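Local coordinates for 3-guanidinopropionase (Pseudomonas aeruginosa, PDB 3NIQ), which hydrolyses 3-guanidinopropanoate to beta-alanine and urea with two manganese ions in each subunit of a homohexamer, at residues L178-G190 with R202-F214. Residues are numbered along the deposited sequence; the frame is centred on the assembly and turned at random.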
loop_
_atom_site.group_PDB
_atom_site.type_symbol
_atom_site.label_atom_id
_atom_site.label_comp_id
_atom_site.label_asym_id
_atom_site.label_seq_id
_atom_site.Cartn_x
_atom_site.Cartn_y
_atom_site.Cartn_z
ATOM N N LEU A 178 -23.560 33.773 2.866
ATOM C CA LEU A 178 -23.671 33.174 1.566
ATOM C C LEU A 178 -25.066 33.468 1.024
ATOM O O LEU A 178 -26.066 33.172 1.679
ATOM C CB LEU A 178 -23.461 31.658 1.658
ATOM C CG LEU A 178 -23.713 30.801 0.402
ATOM C CD1 LEU A 178 -22.775 31.197 -0.724
ATOM C CD2 LEU A 178 -23.615 29.288 0.712
ATOM N N ASP A 179 -25.109 34.031 -0.178
ATOM C CA ASP A 179 -26.366 34.331 -0.859
ATOM C C ASP A 179 -26.858 33.062 -1.593
ATOM O O ASP A 179 -26.299 32.662 -2.604
ATOM C CB ASP A 179 -26.159 35.524 -1.817
ATOM C CG ASP A 179 -27.403 35.848 -2.656
ATOM O OD1 ASP A 179 -28.447 35.192 -2.484
ATOM O OD2 ASP A 179 -27.316 36.741 -3.515
ATOM N N PRO A 180 -27.930 32.434 -1.089
ATOM C CA PRO A 180 -28.357 31.167 -1.684
ATOM C C PRO A 180 -28.807 31.252 -3.160
ATOM O O PRO A 180 -28.660 30.271 -3.887
ATOM C CB PRO A 180 -29.502 30.705 -0.758
ATOM C CG PRO A 180 -29.995 31.928 -0.125
ATOM C CD PRO A 180 -28.812 32.855 0.016
ATOM N N LEU A 181 -29.318 32.400 -3.614
ATOM C CA LEU A 181 -29.690 32.535 -5.046
ATOM C C LEU A 181 -28.492 32.629 -5.959
ATOM O O LEU A 181 -28.621 32.434 -7.159
ATOM C CB LEU A 181 -30.580 33.765 -5.303
ATOM C CG LEU A 181 -32.068 33.471 -5.514
ATOM C CD1 LEU A 181 -32.696 33.037 -4.192
ATOM C CD2 LEU A 181 -32.773 34.699 -6.063
ATOM N N ARG A 182 -27.328 32.974 -5.411
ATOM C CA ARG A 182 -26.125 32.946 -6.207
ATOM C C ARG A 182 -25.240 31.752 -5.810
ATOM O O ARG A 182 -24.026 31.817 -5.888
ATOM C CB ARG A 182 -25.377 34.282 -6.110
ATOM C CG ARG A 182 -26.204 35.441 -6.695
ATOM C CD ARG A 182 -25.353 36.666 -7.048
ATOM N NE ARG A 182 -24.505 37.076 -5.944
ATOM C CZ ARG A 182 -23.189 36.858 -5.892
ATOM N NH1 ARG A 182 -22.531 36.210 -6.877
ATOM N NH2 ARG A 182 -22.535 37.279 -4.842
ATOM N N THR A 183 -25.874 30.663 -5.390
ATOM C CA THR A 183 -25.152 29.438 -5.045
ATOM C C THR A 183 -25.556 28.316 -5.981
ATOM O O THR A 183 -26.740 28.051 -6.203
ATOM C CB THR A 183 -25.408 29.055 -3.579
ATOM O OG1 THR A 183 -25.003 30.153 -2.740
ATOM C CG2 THR A 183 -24.634 27.789 -3.183
ATOM N N VAL A 184 -24.555 27.662 -6.542
ATOM C CA VAL A 184 -24.802 26.518 -7.401
ATOM C C VAL A 184 -23.868 25.376 -6.970
ATOM O O VAL A 184 -22.658 25.591 -6.756
ATOM C CB VAL A 184 -24.703 26.873 -8.905
ATOM C CG1 VAL A 184 -23.345 27.484 -9.253
ATOM C CG2 VAL A 184 -25.011 25.607 -9.801
ATOM N N GLN A 185 -24.455 24.191 -6.797
ATOM C CA GLN A 185 -23.730 23.008 -6.316
ATOM C C GLN A 185 -23.729 21.962 -7.412
ATOM O O GLN A 185 -24.770 21.683 -7.991
ATOM C CB GLN A 185 -24.367 22.460 -5.038
ATOM C CG GLN A 185 -24.501 23.521 -3.931
ATOM C CD GLN A 185 -25.172 22.959 -2.702
ATOM O OE1 GLN A 185 -26.278 22.421 -2.778
ATOM N NE2 GLN A 185 -24.496 23.051 -1.567
ATOM N N ILE A 186 -22.544 21.418 -7.718
ATOM C CA ILE A 186 -22.369 20.528 -8.855
ATOM C C ILE A 186 -21.737 19.196 -8.449
ATOM O O ILE A 186 -20.666 19.183 -7.823
ATOM C CB ILE A 186 -21.444 21.174 -9.922
ATOM C CG1 ILE A 186 -21.956 22.564 -10.330
ATOM C CG2 ILE A 186 -21.336 20.243 -11.123
ATOM C CD1 ILE A 186 -21.029 23.350 -11.219
ATOM N N GLY A 187 -22.387 18.088 -8.815
ATOM C CA GLY A 187 -21.822 16.765 -8.603
ATOM C C GLY A 187 -22.526 15.924 -7.546
ATOM O O GLY A 187 -22.125 14.786 -7.309
ATOM N N ILE A 188 -23.577 16.477 -6.927
ATOM C CA ILE A 188 -24.295 15.846 -5.832
ATOM C C ILE A 188 -24.786 14.439 -6.188
ATOM O O ILE A 188 -25.424 14.254 -7.221
ATOM C CB ILE A 188 -25.509 16.710 -5.376
ATOM C CG1 ILE A 188 -25.110 18.188 -5.184
ATOM C CG2 ILE A 188 -26.125 16.131 -4.109
ATOM C CD1 ILE A 188 -24.071 18.438 -4.103
ATOM N N ARG A 189 -24.476 13.457 -5.340
ATOM C CA ARG A 189 -24.857 12.057 -5.603
ATOM C C ARG A 189 -24.721 11.128 -4.378
ATOM O O ARG A 189 -24.080 11.461 -3.388
ATOM C CB ARG A 189 -23.997 11.489 -6.729
ATOM C CG ARG A 189 -22.527 11.338 -6.307
ATOM C CD ARG A 189 -21.663 10.869 -7.431
ATOM N NE ARG A 189 -20.300 10.634 -6.937
ATOM C CZ ARG A 189 -19.379 11.587 -6.837
ATOM N NH1 ARG A 189 -19.654 12.829 -7.236
ATOM N NH2 ARG A 189 -18.169 11.290 -6.383
ATOM N N GLY A 190 -25.324 9.942 -4.470
ATOM C CA GLY A 190 -25.171 8.928 -3.430
ATOM C C GLY A 190 -26.385 8.836 -2.540
ATOM O O GLY A 190 -27.151 9.801 -2.443
ATOM N N ARG A 202 -34.412 23.769 -1.654
ATOM C CA ARG A 202 -35.570 24.316 -2.348
ATOM C C ARG A 202 -36.073 25.557 -1.622
ATOM O O ARG A 202 -36.388 26.572 -2.244
ATOM C CB ARG A 202 -36.668 23.262 -2.479
ATOM C CG ARG A 202 -36.311 22.124 -3.434
ATOM C CD ARG A 202 -37.497 21.200 -3.710
ATOM N NE ARG A 202 -38.704 21.940 -4.088
ATOM C CZ ARG A 202 -39.828 21.949 -3.377
ATOM N NH1 ARG A 202 -39.911 21.239 -2.253
ATOM N NH2 ARG A 202 -40.876 22.658 -3.794
ATOM N N GLU A 203 -36.121 25.482 -0.298
ATOM C CA GLU A 203 -36.519 26.619 0.498
ATOM C C GLU A 203 -35.598 27.819 0.236
ATOM O O GLU A 203 -36.066 28.952 0.165
ATOM C CB GLU A 203 -36.533 26.248 1.982
ATOM C CG GLU A 203 -37.710 25.325 2.359
ATOM C CD GLU A 203 -37.455 24.481 3.615
ATOM O OE1 GLU A 203 -36.491 24.765 4.378
ATOM O OE2 GLU A 203 -38.225 23.514 3.828
ATOM N N CYS A 204 -34.301 27.560 0.051
ATOM C CA CYS A 204 -33.318 28.634 -0.086
ATOM C C CYS A 204 -33.138 29.135 -1.511
ATOM O O CYS A 204 -32.620 30.221 -1.714
ATOM C CB CYS A 204 -31.959 28.190 0.506
ATOM S SG CYS A 204 -32.078 28.112 2.291
ATOM N N GLY A 205 -33.552 28.338 -2.489
ATOM C CA GLY A 205 -33.383 28.684 -3.904
ATOM C C GLY A 205 -32.007 28.330 -4.457
ATOM O O GLY A 205 -31.571 28.900 -5.458
ATOM N N ILE A 206 -31.296 27.424 -3.791
ATOM C CA ILE A 206 -29.975 27.017 -4.271
ATOM C C ILE A 206 -30.134 26.232 -5.565
ATOM O O ILE A 206 -31.016 25.374 -5.689
ATOM C CB ILE A 206 -29.229 26.160 -3.225
ATOM C CG1 ILE A 206 -28.984 26.956 -1.942
ATOM C CG2 ILE A 206 -27.883 25.620 -3.782
ATOM C CD1 ILE A 206 -28.609 26.065 -0.742
ATOM N N ARG A 207 -29.298 26.519 -6.551
ATOM C CA ARG A 207 -29.302 25.676 -7.737
ATOM C C ARG A 207 -28.453 24.425 -7.466
ATOM O O ARG A 207 -27.250 24.521 -7.160
ATOM C CB ARG A 207 -28.763 26.421 -8.953
ATOM C CG ARG A 207 -28.695 25.559 -10.239
ATOM C CD ARG A 207 -30.116 25.270 -10.797
ATOM N NE ARG A 207 -30.037 24.758 -12.170
ATOM C CZ ARG A 207 -30.075 23.477 -12.500
ATOM N NH1 ARG A 207 -30.224 22.548 -11.556
ATOM N NH2 ARG A 207 -29.969 23.119 -13.776
ATOM N N VAL A 208 -29.082 23.257 -7.581
ATOM C CA VAL A 208 -28.395 21.988 -7.299
ATOM C C VAL A 208 -28.309 21.167 -8.557
ATOM O O VAL A 208 -29.325 20.721 -9.094
ATOM C CB VAL A 208 -29.092 21.162 -6.200
ATOM C CG1 VAL A 208 -28.364 19.846 -6.007
ATOM C CG2 VAL A 208 -29.115 21.929 -4.881
ATOM N N ILE A 209 -27.085 20.977 -9.043
ATOM C CA ILE A 209 -26.888 20.146 -10.224
ATOM C C ILE A 209 -26.331 18.811 -9.772
ATOM O O ILE A 209 -25.111 18.629 -9.645
ATOM C CB ILE A 209 -26.005 20.838 -11.272
ATOM C CG1 ILE A 209 -26.664 22.169 -11.680
ATOM C CG2 ILE A 209 -25.779 19.928 -12.480
ATOM C CD1 ILE A 209 -25.805 23.059 -12.582
ATOM N N HIS A 210 -27.249 17.885 -9.496
ATOM C CA HIS A 210 -26.889 16.501 -9.177
ATOM C C HIS A 210 -26.033 15.873 -10.263
ATOM O O HIS A 210 -26.102 16.276 -11.425
ATOM C CB HIS A 210 -28.153 15.655 -8.971
ATOM C CG HIS A 210 -28.862 15.952 -7.685
ATOM N ND1 HIS A 210 -29.777 16.970 -7.563
ATOM C CD2 HIS A 210 -28.791 15.365 -6.468
ATOM C CE1 HIS A 210 -30.244 17.000 -6.327
ATOM N NE2 HIS A 210 -29.657 16.040 -5.639
ATOM N N MET A 211 -25.249 14.862 -9.883
ATOM C CA MET A 211 -24.416 14.131 -10.844
ATOM C C MET A 211 -25.196 13.733 -12.096
ATOM O O MET A 211 -24.698 13.866 -13.216
ATOM C CB MET A 211 -23.828 12.875 -10.190
ATOM C CG MET A 211 -22.756 12.254 -11.008
ATOM S SD MET A 211 -21.260 13.260 -11.052
ATOM C CE MET A 211 -20.474 12.481 -12.448
ATOM N N GLU A 212 -26.419 13.252 -11.897
ATOM C CA GLU A 212 -27.256 12.794 -13.016
ATOM C C GLU A 212 -27.511 13.925 -13.994
ATOM O O GLU A 212 -27.393 13.740 -15.204
ATOM C CB GLU A 212 -28.588 12.218 -12.514
ATOM C CG GLU A 212 -28.477 10.901 -11.739
ATOM C CD GLU A 212 -27.817 11.037 -10.351
ATOM O OE1 GLU A 212 -27.962 12.095 -9.687
ATOM O OE2 GLU A 212 -27.150 10.069 -9.926
ATOM N N GLU A 213 -27.818 15.108 -13.466
ATOM C CA GLU A 213 -28.122 16.271 -14.326
ATOM C C GLU A 213 -26.860 16.828 -14.992
ATOM O O GLU A 213 -26.896 17.277 -16.146
ATOM C CB GLU A 213 -28.861 17.372 -13.544
ATOM C CG GLU A 213 -29.269 18.564 -14.444
ATOM C CD GLU A 213 -29.985 19.686 -13.705
ATOM O OE1 GLU A 213 -29.945 19.743 -12.445
ATOM O OE2 GLU A 213 -30.598 20.515 -14.396
ATOM N N PHE A 214 -25.735 16.755 -14.281
ATOM C CA PHE A 214 -24.450 17.088 -14.866
ATOM C C PHE A 214 -24.148 16.216 -16.075
ATOM O O PHE A 214 -23.659 16.703 -17.099
ATOM C CB PHE A 214 -23.318 16.936 -13.847
ATOM C CG PHE A 214 -21.942 16.955 -14.470
ATOM C CD1 PHE A 214 -21.534 18.039 -15.238
ATOM C CD2 PHE A 214 -21.064 15.874 -14.309
ATOM C CE1 PHE A 214 -20.273 18.077 -15.823
ATOM C CE2 PHE A 214 -19.780 15.907 -14.890
ATOM C CZ PHE A 214 -19.387 17.009 -15.648
HETATM O O HOH W 1 -29.925 29.780 -7.447
#
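Val184 holds CG2 anti to its backbone N, and Arg207 does the same with CG (chi1 178°), which brings the two carbons to 3.7 Å. They meet between neighbouring parallel strands, 183-188 and 207-210, of a beta-alpha-beta unit in the arginase fold. Strand 207-210 is the outermost at this side of the chain's sheet. Four backbone bonds zip the strands together, from Arg207 N to Thr183 O through to Gly187 N to Ile209 O. The shortest is Ile209 N to Gln185 O, 2.6 Å. On the face of Val184 and Ile186, Ile209 CD1 packs on Val184 CG2 at 3.9 Å. Ile209 CG1 also lies over one face of the Arg207 guanidinium, whose NH1 and NH2 grip Glu213 end-on. On the sheet face of Gln185 and Val208, Gln185 NE2 donates to His146 ND1. Its buried OE1 finds no polar partner and rests 3.6 Å from Val208 CG2. Ile188 crosses Val208 at about a right angle, with CG1 3.7 Å from Val208 CG1. Its CG2 touches CD2 of the His210 ring. Ile188 also lies beside the manganese ligand Asp148, so the contact reaches the edge of the metal site. At the other end, a water donates to both Leu181 O and Gly205 O. Where His210 takes the N-cap position of helix 211-230, Met211 N donates to Ile188 O at 2.7 Å, nearly straight at 171°.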